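Side-chain contacts in SYE1 (Shewanella oneidensis, PDB 4AWT), which binds FMN and probably acts as an NAD(P)H-dependent oxidoreductase on CH-CH groups: residues A270-W274 with D275-D279; Y186-N189 with Q190-S194; L237-N241 with G242-A246. The protein carries 1 engineered substitution. All coordinates share one frame; numbering follows the deposited sequence.

Contact 1. Residues A270-W274 with D275-D279; sequences AEVDW and DDAPD. With BOG (octyl beta-D-glucopyranoside), chain D; FMN (flavin mononucleotide), chain B.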
loop_
_atom_site.group_PDB
_atom_site.type_symbol
_atom_site.label_atom_id
_atom_site.label_comp_id
_atom_site.label_asym_id
_atom_site.label_seq_id
_atom_site.Cartn_x
_atom_site.Cartn_y
_atom_site.Cartn_z
ATOM N N ALA A 270 -2.092 7.905 2.809
ATOM C CA ALA A 270 -1.301 8.262 1.643
ATOM C C ALA A 270 -1.690 9.692 1.263
ATOM O O ALA A 270 -2.736 9.951 0.657
ATOM C CB ALA A 270 -1.574 7.310 0.508
ATOM N N GLU A 271 -0.895 10.642 1.740
ATOM C CA GLU A 271 -1.186 12.054 1.664
ATOM C C GLU A 271 -0.869 12.696 0.331
ATOM O O GLU A 271 -1.421 13.753 -0.008
ATOM C CB GLU A 271 -0.419 12.743 2.836
ATOM C CG GLU A 271 -0.661 14.193 3.041
ATOM C CD GLU A 271 -0.027 14.720 4.302
ATOM O OE1 GLU A 271 0.541 13.893 5.075
ATOM O OE2 GLU A 271 -0.092 15.937 4.519
ATOM N N VAL A 272 0.051 12.099 -0.413
ATOM C CA VAL A 272 0.451 12.519 -1.755
ATOM C C VAL A 272 0.500 11.285 -2.616
ATOM O O VAL A 272 0.957 10.233 -2.130
ATOM C CB VAL A 272 1.831 13.196 -1.738
ATOM C CG1 VAL A 272 2.300 13.532 -3.152
ATOM C CG2 VAL A 272 1.838 14.428 -0.848
ATOM N N ASP A 273 0.075 11.394 -3.871
ATOM C CA ASP A 273 0.348 10.321 -4.808
ATOM C C ASP A 273 0.945 10.983 -6.047
ATOM O O ASP A 273 0.339 11.806 -6.728
ATOM C CB ASP A 273 -0.905 9.524 -5.128
ATOM C CG ASP A 273 -0.645 8.148 -5.656
ATOM O OD1 ASP A 273 0.292 7.485 -5.188
ATOM O OD2 ASP A 273 -1.449 7.706 -6.529
ATOM N N TRP A 274 2.236 10.698 -6.227
ATOM C CA TRP A 274 3.062 11.307 -7.278
ATOM C C TRP A 274 3.092 12.824 -7.082
ATOM O O TRP A 274 3.701 13.296 -6.109
ATOM C CB TRP A 274 2.661 10.845 -8.648
ATOM C CG TRP A 274 2.917 9.387 -8.801
ATOM C CD1 TRP A 274 2.004 8.389 -8.761
ATOM C CD2 TRP A 274 4.184 8.776 -8.979
ATOM N NE1 TRP A 274 2.624 7.189 -8.922
ATOM C CE2 TRP A 274 3.953 7.392 -9.060
ATOM C CE3 TRP A 274 5.491 9.221 -9.085
ATOM C CZ2 TRP A 274 4.973 6.466 -9.247
ATOM C CZ3 TRP A 274 6.497 8.263 -9.285
ATOM C CH2 TRP A 274 6.206 6.923 -9.359
ATOM N N ASP A 275 2.482 13.572 -8.017
ATOM C CA ASP A 275 2.391 15.027 -8.023
ATOM C C ASP A 275 1.061 15.516 -7.451
ATOM O O ASP A 275 0.823 16.746 -7.412
ATOM C CB ASP A 275 2.540 15.592 -9.450
ATOM C CG ASP A 275 1.680 14.949 -10.525
ATOM O OD1 ASP A 275 1.096 13.836 -10.335
ATOM O OD2 ASP A 275 1.631 15.604 -11.627
ATOM N N ASP A 276 0.162 14.638 -7.070
ATOM C CA ASP A 276 -1.156 14.974 -6.527
ATOM C C ASP A 276 -0.997 15.170 -5.026
ATOM O O ASP A 276 -0.926 14.182 -4.279
ATOM C CB ASP A 276 -2.161 13.902 -6.860
ATOM C CG ASP A 276 -3.574 14.136 -6.394
ATOM O OD1 ASP A 276 -3.893 15.241 -5.879
ATOM O OD2 ASP A 276 -4.352 13.179 -6.542
ATOM N N ALA A 277 -0.839 16.414 -4.625
ATOM C CA ALA A 277 -0.488 16.810 -3.263
ATOM C C ALA A 277 -1.517 17.812 -2.751
ATOM O O ALA A 277 -1.239 18.987 -2.584
ATOM C CB ALA A 277 0.937 17.355 -3.202
ATOM N N PRO A 278 -2.756 17.358 -2.529
ATOM C CA PRO A 278 -3.819 18.269 -2.134
ATOM C C PRO A 278 -3.577 18.805 -0.736
ATOM O O PRO A 278 -3.023 18.145 0.120
ATOM C CB PRO A 278 -5.084 17.394 -2.208
ATOM C CG PRO A 278 -4.576 15.998 -1.946
ATOM C CD PRO A 278 -3.232 15.954 -2.583
ATOM N N ASP A 279 -4.134 19.977 -0.451
ATOM C CA ASP A 279 -4.105 20.560 0.883
ATOM C C ASP A 279 -4.819 19.604 1.808
ATOM O O ASP A 279 -5.966 19.235 1.556
ATOM C CB ASP A 279 -4.829 21.890 0.831
ATOM C CG ASP A 279 -4.991 22.520 2.220
ATOM O OD1 ASP A 279 -3.880 22.654 2.789
ATOM O OD2 ASP A 279 -6.070 22.871 2.722
HETATM C C1 BOG D . 2.069 3.724 -10.369
HETATM O O1 BOG D . 2.997 4.426 -11.151
HETATM C C2 BOG D . 2.681 2.545 -9.680
HETATM O O2 BOG D . 3.115 1.569 -10.603
HETATM C C3 BOG D . 1.696 1.840 -8.734
HETATM O O3 BOG D . 2.366 0.897 -7.944
HETATM C C4 BOG D . 1.137 2.896 -7.771
HETATM O O4 BOG D . 0.185 2.294 -6.960
HETATM C C5 BOG D . 0.561 4.100 -8.507
HETATM O O5 BOG D . 1.610 4.620 -9.301
HETATM C C6 BOG D . 0.054 5.155 -7.558
HETATM O O6 BOG D . -0.527 6.157 -8.375
HETATM C "C1'" BOG D . 2.438 5.149 -12.222
HETATM C "C2'" BOG D . 3.451 5.769 -13.182
HETATM C "C3'" BOG D . 4.571 6.498 -12.506
HETATM C "C4'" BOG D . 5.445 7.482 -13.275
HETATM C "C5'" BOG D . 6.890 6.980 -13.194
HETATM C "C6'" BOG D . 7.369 6.493 -14.563
HETATM C "C7'" BOG D . 8.811 5.965 -14.459
HETATM C "C8'" BOG D . 9.388 6.044 -15.868
HETATM N N1 FMN B . 1.660 3.013 -2.774
HETATM C C2 FMN B . 1.037 1.900 -2.404
HETATM O O2 FMN B . 0.158 1.897 -1.501
HETATM N N3 FMN B . 1.349 0.692 -3.011
HETATM C C4 FMN B . 2.299 0.574 -4.012
HETATM O O4 FMN B . 2.594 -0.575 -4.433
HETATM C C4A FMN B . 2.861 1.766 -4.464
HETATM N N5 FMN B . 3.757 1.761 -5.532
HETATM C C5A FMN B . 4.610 2.890 -5.671
HETATM C C6 FMN B . 5.682 2.833 -6.526
HETATM C C7 FMN B . 6.575 3.922 -6.676
HETATM C C7M FMN B . 7.799 3.737 -7.540
HETATM C C8 FMN B . 6.317 5.066 -5.984
HETATM C C8M FMN B . 7.238 6.267 -6.060
HETATM C C9 FMN B . 5.210 5.140 -5.113
HETATM C C9A FMN B . 4.352 4.053 -4.938
HETATM N N10 FMN B . 3.281 4.102 -4.021
HETATM C C10 FMN B . 2.582 2.943 -3.741
HETATM C "C1'" FMN B . 3.072 5.313 -3.222
HETATM C "C2'" FMN B . 4.083 5.470 -2.072
HETATM O "O2'" FMN B . 3.855 4.496 -1.067
HETATM C "C3'" FMN B . 3.983 6.820 -1.390
HETATM O "O3'" FMN B . 2.749 6.983 -0.708
HETATM C "C4'" FMN B . 4.204 8.031 -2.314
HETATM O "O4'" FMN B . 5.314 7.840 -3.177
HETATM C "C5'" FMN B . 4.292 9.337 -1.548
HETATM O "O5'" FMN B . 5.420 9.349 -0.657
HETATM P P FMN B . 6.781 10.096 -1.104
HETATM O O1P FMN B . 7.353 9.296 -2.247
HETATM O O2P FMN B . 6.410 11.501 -1.522
HETATM O O3P FMN B . 7.627 10.032 0.143
HETATM O O HOH W 1 -0.811 16.537 0.055
#

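Contact 2. Residues Y186-N189 with Q190-S194; sequences YLIN and QFIDS. With BOG (octyl beta-D-glucopyranoside), chain D.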
loop_
_atom_site.group_PDB
_atom_site.type_symbol
_atom_site.label_atom_id
_atom_site.label_comp_id
_atom_site.label_asym_id
_atom_site.label_seq_id
_atom_site.Cartn_x
_atom_site.Cartn_y
_atom_site.Cartn_z
ATOM N N TYR A 186 -7.725 2.213 -5.929
ATOM C CA TYR A 186 -7.840 0.775 -6.191
ATOM C C TYR A 186 -9.190 0.251 -5.728
ATOM O O TYR A 186 -10.113 1.000 -5.489
ATOM C CB TYR A 186 -6.574 0.070 -5.693
ATOM C CG TYR A 186 -5.362 0.578 -6.446
ATOM C CD1 TYR A 186 -5.238 0.393 -7.818
ATOM C CD2 TYR A 186 -4.341 1.240 -5.782
ATOM C CE1 TYR A 186 -4.145 0.847 -8.517
ATOM C CE2 TYR A 186 -3.240 1.692 -6.466
ATOM C CZ TYR A 186 -3.120 1.517 -7.828
ATOM O OH TYR A 186 -2.020 2.000 -8.460
ATOM N N LEU A 187 -9.375 -1.092 -5.712
ATOM C CA LEU A 187 -10.722 -1.642 -5.657
ATOM C C LEU A 187 -11.529 -1.138 -4.491
ATOM O O LEU A 187 -12.671 -0.687 -4.657
ATOM C CB LEU A 187 -10.684 -3.176 -5.606
ATOM C CG LEU A 187 -12.078 -3.802 -5.603
ATOM C CD1 LEU A 187 -12.870 -3.527 -6.858
ATOM C CD2 LEU A 187 -11.950 -5.305 -5.354
ATOM N N ILE A 188 -10.998 -1.254 -3.277
ATOM C CA ILE A 188 -11.801 -0.838 -2.127
ATOM C C ILE A 188 -12.123 0.648 -2.213
ATOM O O ILE A 188 -13.233 1.089 -1.882
ATOM C CB ILE A 188 -11.155 -1.260 -0.807
ATOM C CG1 ILE A 188 -11.010 -2.805 -0.777
ATOM C CG2 ILE A 188 -11.956 -0.756 0.381
ATOM C CD1 ILE A 188 -10.253 -3.302 0.365
ATOM N N ASN A 189 -11.144 1.440 -2.663
ATOM C CA ASN A 189 -11.354 2.863 -2.832
ATOM C C ASN A 189 -12.432 3.169 -3.857
ATOM O O ASN A 189 -13.115 4.206 -3.732
ATOM C CB ASN A 189 -9.989 3.474 -3.138
ATOM C CG ASN A 189 -9.809 4.960 -2.993
ATOM O OD1 ASN A 189 -8.652 5.408 -3.053
ATOM N ND2 ASN A 189 -10.860 5.712 -2.750
ATOM N N GLN A 190 -12.613 2.307 -4.858
ATOM C CA GLN A 190 -13.672 2.445 -5.845
ATOM C C GLN A 190 -15.075 2.226 -5.236
ATOM O O GLN A 190 -16.037 2.667 -5.848
ATOM C CB GLN A 190 -13.451 1.462 -6.996
ATOM C CG GLN A 190 -12.223 1.801 -7.837
ATOM C CD GLN A 190 -11.589 0.637 -8.529
ATOM O OE1 GLN A 190 -12.276 -0.297 -9.016
ATOM N NE2 GLN A 190 -10.283 0.612 -8.605
ATOM N N PHE A 191 -15.158 1.577 -4.094
ATOM C CA PHE A 191 -16.389 1.514 -3.318
ATOM C C PHE A 191 -16.550 2.705 -2.375
ATOM O O PHE A 191 -17.645 3.225 -2.213
ATOM C CB PHE A 191 -16.499 0.227 -2.492
ATOM C CG PHE A 191 -16.842 -1.011 -3.285
ATOM C CD1 PHE A 191 -15.884 -1.674 -4.049
ATOM C CD2 PHE A 191 -18.139 -1.500 -3.300
ATOM C CE1 PHE A 191 -16.202 -2.811 -4.750
ATOM C CE2 PHE A 191 -18.464 -2.624 -4.013
ATOM C CZ PHE A 191 -17.496 -3.281 -4.727
ATOM N N ILE A 192 -15.465 3.116 -1.717
ATOM C CA ILE A 192 -15.556 4.169 -0.697
ATOM C C ILE A 192 -15.996 5.487 -1.284
ATOM O O ILE A 192 -16.826 6.196 -0.707
ATOM C CB ILE A 192 -14.207 4.339 0.029
ATOM C CG1 ILE A 192 -13.820 3.102 0.810
ATOM C CG2 ILE A 192 -14.245 5.576 0.938
ATOM C CD1 ILE A 192 -12.399 3.109 1.364
ATOM N N ASP A 193 -15.374 5.894 -2.385
ATOM C CA ASP A 193 -15.516 7.252 -2.900
ATOM C C ASP A 193 -16.782 7.379 -3.741
ATOM O O ASP A 193 -17.020 6.643 -4.690
ATOM C CB ASP A 193 -14.298 7.653 -3.682
ATOM C CG ASP A 193 -13.046 7.972 -2.858
ATOM O OD1 ASP A 193 -13.156 7.915 -1.621
ATOM O OD2 ASP A 193 -12.019 8.268 -3.498
ATOM N N SER A 194 -17.599 8.380 -3.381
ATOM C CA SER A 194 -18.943 8.474 -3.935
ATOM C C SER A 194 -18.959 8.557 -5.432
ATOM O O SER A 194 -19.873 8.013 -6.066
ATOM C CB SER A 194 -19.657 9.663 -3.326
ATOM O OG SER A 194 -19.059 10.880 -3.649
HETATM C C1 BOG D . 2.069 3.724 -10.369
HETATM O O1 BOG D . 2.997 4.426 -11.151
HETATM C C2 BOG D . 2.681 2.545 -9.680
HETATM O O2 BOG D . 3.115 1.569 -10.603
HETATM C C3 BOG D . 1.696 1.840 -8.734
HETATM O O3 BOG D . 2.366 0.897 -7.944
HETATM C C4 BOG D . 1.137 2.896 -7.771
HETATM O O4 BOG D . 0.185 2.294 -6.960
HETATM C C5 BOG D . 0.561 4.100 -8.507
HETATM O O5 BOG D . 1.610 4.620 -9.301
HETATM C C6 BOG D . 0.054 5.155 -7.558
HETATM O O6 BOG D . -0.527 6.157 -8.375
HETATM C "C1'" BOG D . 2.438 5.149 -12.222
HETATM C "C2'" BOG D . 3.451 5.769 -13.182
HETATM C "C3'" BOG D . 4.571 6.498 -12.506
HETATM C "C4'" BOG D . 5.445 7.482 -13.275
HETATM C "C5'" BOG D . 6.890 6.980 -13.194
HETATM C "C6'" BOG D . 7.369 6.493 -14.563
HETATM C "C7'" BOG D . 8.811 5.965 -14.459
HETATM C "C8'" BOG D . 9.388 6.044 -15.868
#

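Contact 3. Residues L237-N241 with G242-A246; sequences LTTLN and GTVDA. With BOG (octyl beta-D-glucopyranoside), chain D.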
loop_
_atom_site.group_PDB
_atom_site.type_symbol
_atom_site.label_atom_id
_atom_site.label_comp_id
_atom_site.label_asym_id
_atom_site.label_seq_id
_atom_site.Cartn_x
_atom_site.Cartn_y
_atom_site.Cartn_z
ATOM N N LEU A 237 -7.894 12.349 0.123
ATOM C CA LEU A 237 -7.992 13.551 -0.653
ATOM C C LEU A 237 -7.314 13.468 -2.018
ATOM O O LEU A 237 -7.633 14.286 -2.911
ATOM C CB LEU A 237 -7.419 14.755 0.087
ATOM C CG LEU A 237 -8.146 15.103 1.372
ATOM C CD1 LEU A 237 -7.436 16.288 2.018
ATOM C CD2 LEU A 237 -9.598 15.446 1.151
ATOM N N THR A 238 -6.395 12.564 -2.245
ATOM C CA THR A 238 -5.831 12.392 -3.579
ATOM C C THR A 238 -6.875 11.720 -4.480
ATOM O O THR A 238 -7.763 11.028 -4.025
ATOM C CB THR A 238 -4.524 11.606 -3.547
ATOM O OG1 THR A 238 -4.809 10.342 -2.929
ATOM C CG2 THR A 238 -3.427 12.336 -2.799
ATOM N N THR A 239 -6.743 12.016 -5.760
ATOM C CA THR A 239 -7.715 11.612 -6.783
ATOM C C THR A 239 -7.045 11.169 -8.062
ATOM O O THR A 239 -7.719 10.916 -9.085
ATOM C CB THR A 239 -8.691 12.770 -7.078
ATOM O OG1 THR A 239 -7.915 13.865 -7.623
ATOM C CG2 THR A 239 -9.475 13.190 -5.862
ATOM N N LEU A 240 -5.715 11.040 -8.069
ATOM C CA LEU A 240 -4.983 10.823 -9.288
ATOM C C LEU A 240 -5.456 9.628 -10.085
ATOM O O LEU A 240 -5.501 9.671 -11.319
ATOM C CB LEU A 240 -3.477 10.636 -8.914
ATOM C CG LEU A 240 -2.545 10.520 -10.087
ATOM C CD1 LEU A 240 -2.489 11.806 -10.881
ATOM C CD2 LEU A 240 -1.180 10.119 -9.550
ATOM N N ASN A 241 -5.735 8.506 -9.423
ATOM C CA ASN A 241 -6.152 7.299 -10.110
ATOM C C ASN A 241 -7.646 7.187 -10.329
ATOM O O ASN A 241 -8.140 6.143 -10.739
ATOM C CB ASN A 241 -5.580 6.063 -9.416
ATOM C CG ASN A 241 -4.111 5.990 -9.605
ATOM O OD1 ASN A 241 -3.561 6.559 -10.563
ATOM N ND2 ASN A 241 -3.472 5.289 -8.687
ATOM N N GLY A 242 -8.368 8.281 -10.150
ATOM C CA GLY A 242 -9.708 8.394 -10.638
ATOM C C GLY A 242 -10.826 8.294 -9.654
ATOM O O GLY A 242 -11.985 8.348 -10.101
ATOM N N THR A 243 -10.560 8.179 -8.365
ATOM C CA THR A 243 -11.578 8.125 -7.355
ATOM C C THR A 243 -11.673 9.469 -6.636
ATOM O O THR A 243 -10.671 9.939 -6.057
ATOM C CB THR A 243 -11.330 6.998 -6.341
ATOM O OG1 THR A 243 -10.045 7.074 -5.748
ATOM C CG2 THR A 243 -11.449 5.637 -6.987
ATOM N N VAL A 244 -12.895 10.018 -6.657
ATOM C CA VAL A 244 -13.233 11.275 -6.006
ATOM C C VAL A 244 -14.396 11.043 -5.069
ATOM O O VAL A 244 -15.385 10.417 -5.514
ATOM C CB VAL A 244 -13.644 12.334 -7.081
ATOM C CG1 VAL A 244 -14.008 13.656 -6.423
ATOM C CG2 VAL A 244 -12.512 12.528 -8.082
ATOM N N ASP A 245 -14.329 11.531 -3.844
ATOM C CA ASP A 245 -15.446 11.488 -2.932
ATOM C C ASP A 245 -16.014 12.903 -2.765
ATOM O O ASP A 245 -15.266 13.872 -2.718
ATOM C CB ASP A 245 -15.057 10.968 -1.576
ATOM C CG ASP A 245 -16.214 10.788 -0.664
ATOM O OD1 ASP A 245 -17.184 10.065 -1.082
ATOM O OD2 ASP A 245 -16.228 11.359 0.421
ATOM N N ALA A 246 -17.284 13.049 -2.676
ATOM C CA ALA A 246 -17.960 14.351 -2.582
ATOM C C ALA A 246 -17.777 14.995 -1.217
ATOM O O ALA A 246 -17.744 16.237 -1.127
ATOM C CB ALA A 246 -19.434 14.244 -2.884
HETATM C C1 BOG D . 2.069 3.724 -10.369
HETATM O O1 BOG D . 2.997 4.426 -11.151
HETATM C C2 BOG D . 2.681 2.545 -9.680
HETATM O O2 BOG D . 3.115 1.569 -10.603
HETATM C C3 BOG D . 1.696 1.840 -8.734
HETATM O O3 BOG D . 2.366 0.897 -7.944
HETATM C C4 BOG D . 1.137 2.896 -7.771
HETATM O O4 BOG D . 0.185 2.294 -6.960
HETATM C C5 BOG D . 0.561 4.100 -8.507
HETATM O O5 BOG D . 1.610 4.620 -9.301
HETATM C C6 BOG D . 0.054 5.155 -7.558
HETATM O O6 BOG D . -0.527 6.157 -8.375
HETATM C "C1'" BOG D . 2.438 5.149 -12.222
HETATM C "C2'" BOG D . 3.451 5.769 -13.182
HETATM C "C3'" BOG D . 4.571 6.498 -12.506
HETATM C "C4'" BOG D . 5.445 7.482 -13.275
HETATM C "C5'" BOG D . 6.890 6.980 -13.194
HETATM C "C6'" BOG D . 7.369 6.493 -14.563
HETATM C "C7'" BOG D . 8.811 5.965 -14.459
HETATM C "C8'" BOG D . 9.388 6.044 -15.868
HETATM O O HOH W 2 -7.586 7.880 -6.961
#

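Contact 1. Residues A270-W274 with D275-D279
Asp-276 O is held by two groups from the preceding limb of a tight turn: Asp-273 N donates to it at 3.0 Å (158° at the hydrogen), and the CA-H of Val-272 approaches it with CA at 3.3 Å. The return bond runs from Asp-276 N to Asp-273 O at 2.9 Å. The two bonds make an antiparallel hydrogen-bonded pair closed by a type II' turn, with Trp-274 at its first corner. On the limbs behind the turn, CG2 of Val-272 packs on CB of Ala-277, and a water donates to both Glu-271 O and Pro-278 O. The carboxylate of Asp-276 accepts from Thr-239 N, in the neighbouring barrel loop, through OD2.

At the corner, CG of Trp-274 lies opposite its carbonyl carbon (chi1 -65°), which places the indole between two bound molecules. C3' of the octyl glucoside sits 3.3 Å above one face, offset toward the rim, while C9 of FMN lies beyond the opposite face. Its NE1 donates to O5 of the glucoside at 2.8 Å, nearly straight (166°). Replacing the indole by an alanine is likely to leave that ring oxygen without its donor and to open a gap between the alkyl chain and the flavin's C8M methyl. A turn closed by two backbone hydrogen bonds thus presents an indole with both polar and apolar character to the pocket beside the flavin.

Contact 2. Residues Y186-N189 with Q190-S194
Leu-187 turns CG opposite its own backbone N (chi1 -178°) while Phe-191 swings CG opposite its carbonyl carbon (chi1 -75°), and CD1 of the leucine meets CE1 of the ring at 4.0 Å, the two side chains running alongside and pointing the same way. They are one turn apart on the short helix 187-192, which follows strand 177-181 of the beta/alpha barrel. Leu-187 O lies in the plane of the phenyl ring, at its edge. On the next row Ile-188 CG2 touches Ile-192 CD1 at 4.0 Å, and Phe-213 of helix 212-225 packs on both Leu-187 and Ile-188.

Gln-190 runs extended past Tyr-186 O, its NE2 bonded to Gly-185 O and its OE1 to Ser-120 OG. Its backbone N donates to Tyr-186 O at 2.9 Å. Tyr-186 reaches the other way: its OH shares a hydrogen bond with O4 of the octyl glucoside at 2.7 Å and another with Tyr-68. In the first turn of the helix Ile-188 O takes two donors, Ile-192 N at 3.0 Å in the carbonyl plane and Phe-191 N, also at 3.0 Å, from well above it.

Contact 3. Residues L237-N241 with G242-A246
Thr-239 and Val-244 lean obliquely across each other, methyl against methyl, with the two CG2 atoms 3.8 Å apart. In Thr-239 the hydroxyl takes the position between backbone N and carbonyl carbon (chi1 63°), which places CG2 against Val-244 and also 3.5 Å from Thr-243 O. The threonine's CA-H points at the same carbonyl oxygen, so the chain limbs meet there through carbon-bound hydrogens.

Beyond this pair the chain reverses in a type I turn from Thr-239 to Gly-242, closed by Gly-242 N donating to Thr-239 O at 2.9 Å. Gly-242 has a positive phi of 105°, and a CB at this position would stand only 2.3 Å from Asn-241 O. A water bridges Thr-243 OG1, at 2.9 Å, and, weakly, Asn-241 N.

Asn-241 points out of the turn in another direction from Thr-239. Its CG lies opposite its carbonyl carbon (chi1 -70°), which puts the amide within bonding distance of the octyl glucoside, and ND2 donates to O6 of the sugar at 3.1 Å. The same ND2 is bonded to Asn-184 O, which would help to fix the rotation of the amide. Thr-243 rests on Asn-189 and Gln-190 of helix 187-192. The loop thus divides its chemistry, with apolar methyls and a single backbone bond shaping the reversal while an amide nitrogen that has Asn-184 O as a second acceptor donates to a sugar oxygen in the pocket.

Overall arrangement
Contact 2, contact 3 and contact 1 follow one another along the chain, in the segments after three consecutive strands of the eight-stranded parallel barrel, 177-181, 230-234 and 266-270. Contact 3 lies between the others, its centre about 9 Å from that of contact 2 and about 10 Å from that of contact 1, whereas contacts 1 and 2, with centres about 17 Å apart, do not touch, their nearest atoms being about 6 Å apart. Ser-194 joins contact 2 to Asp-245 and Ala-246 of contact 3, and Asp-279 of contact 1 packs on Leu-237. Side chains from all three reach one octyl glucoside beside FMN, consistent with their lining the substrate pocket.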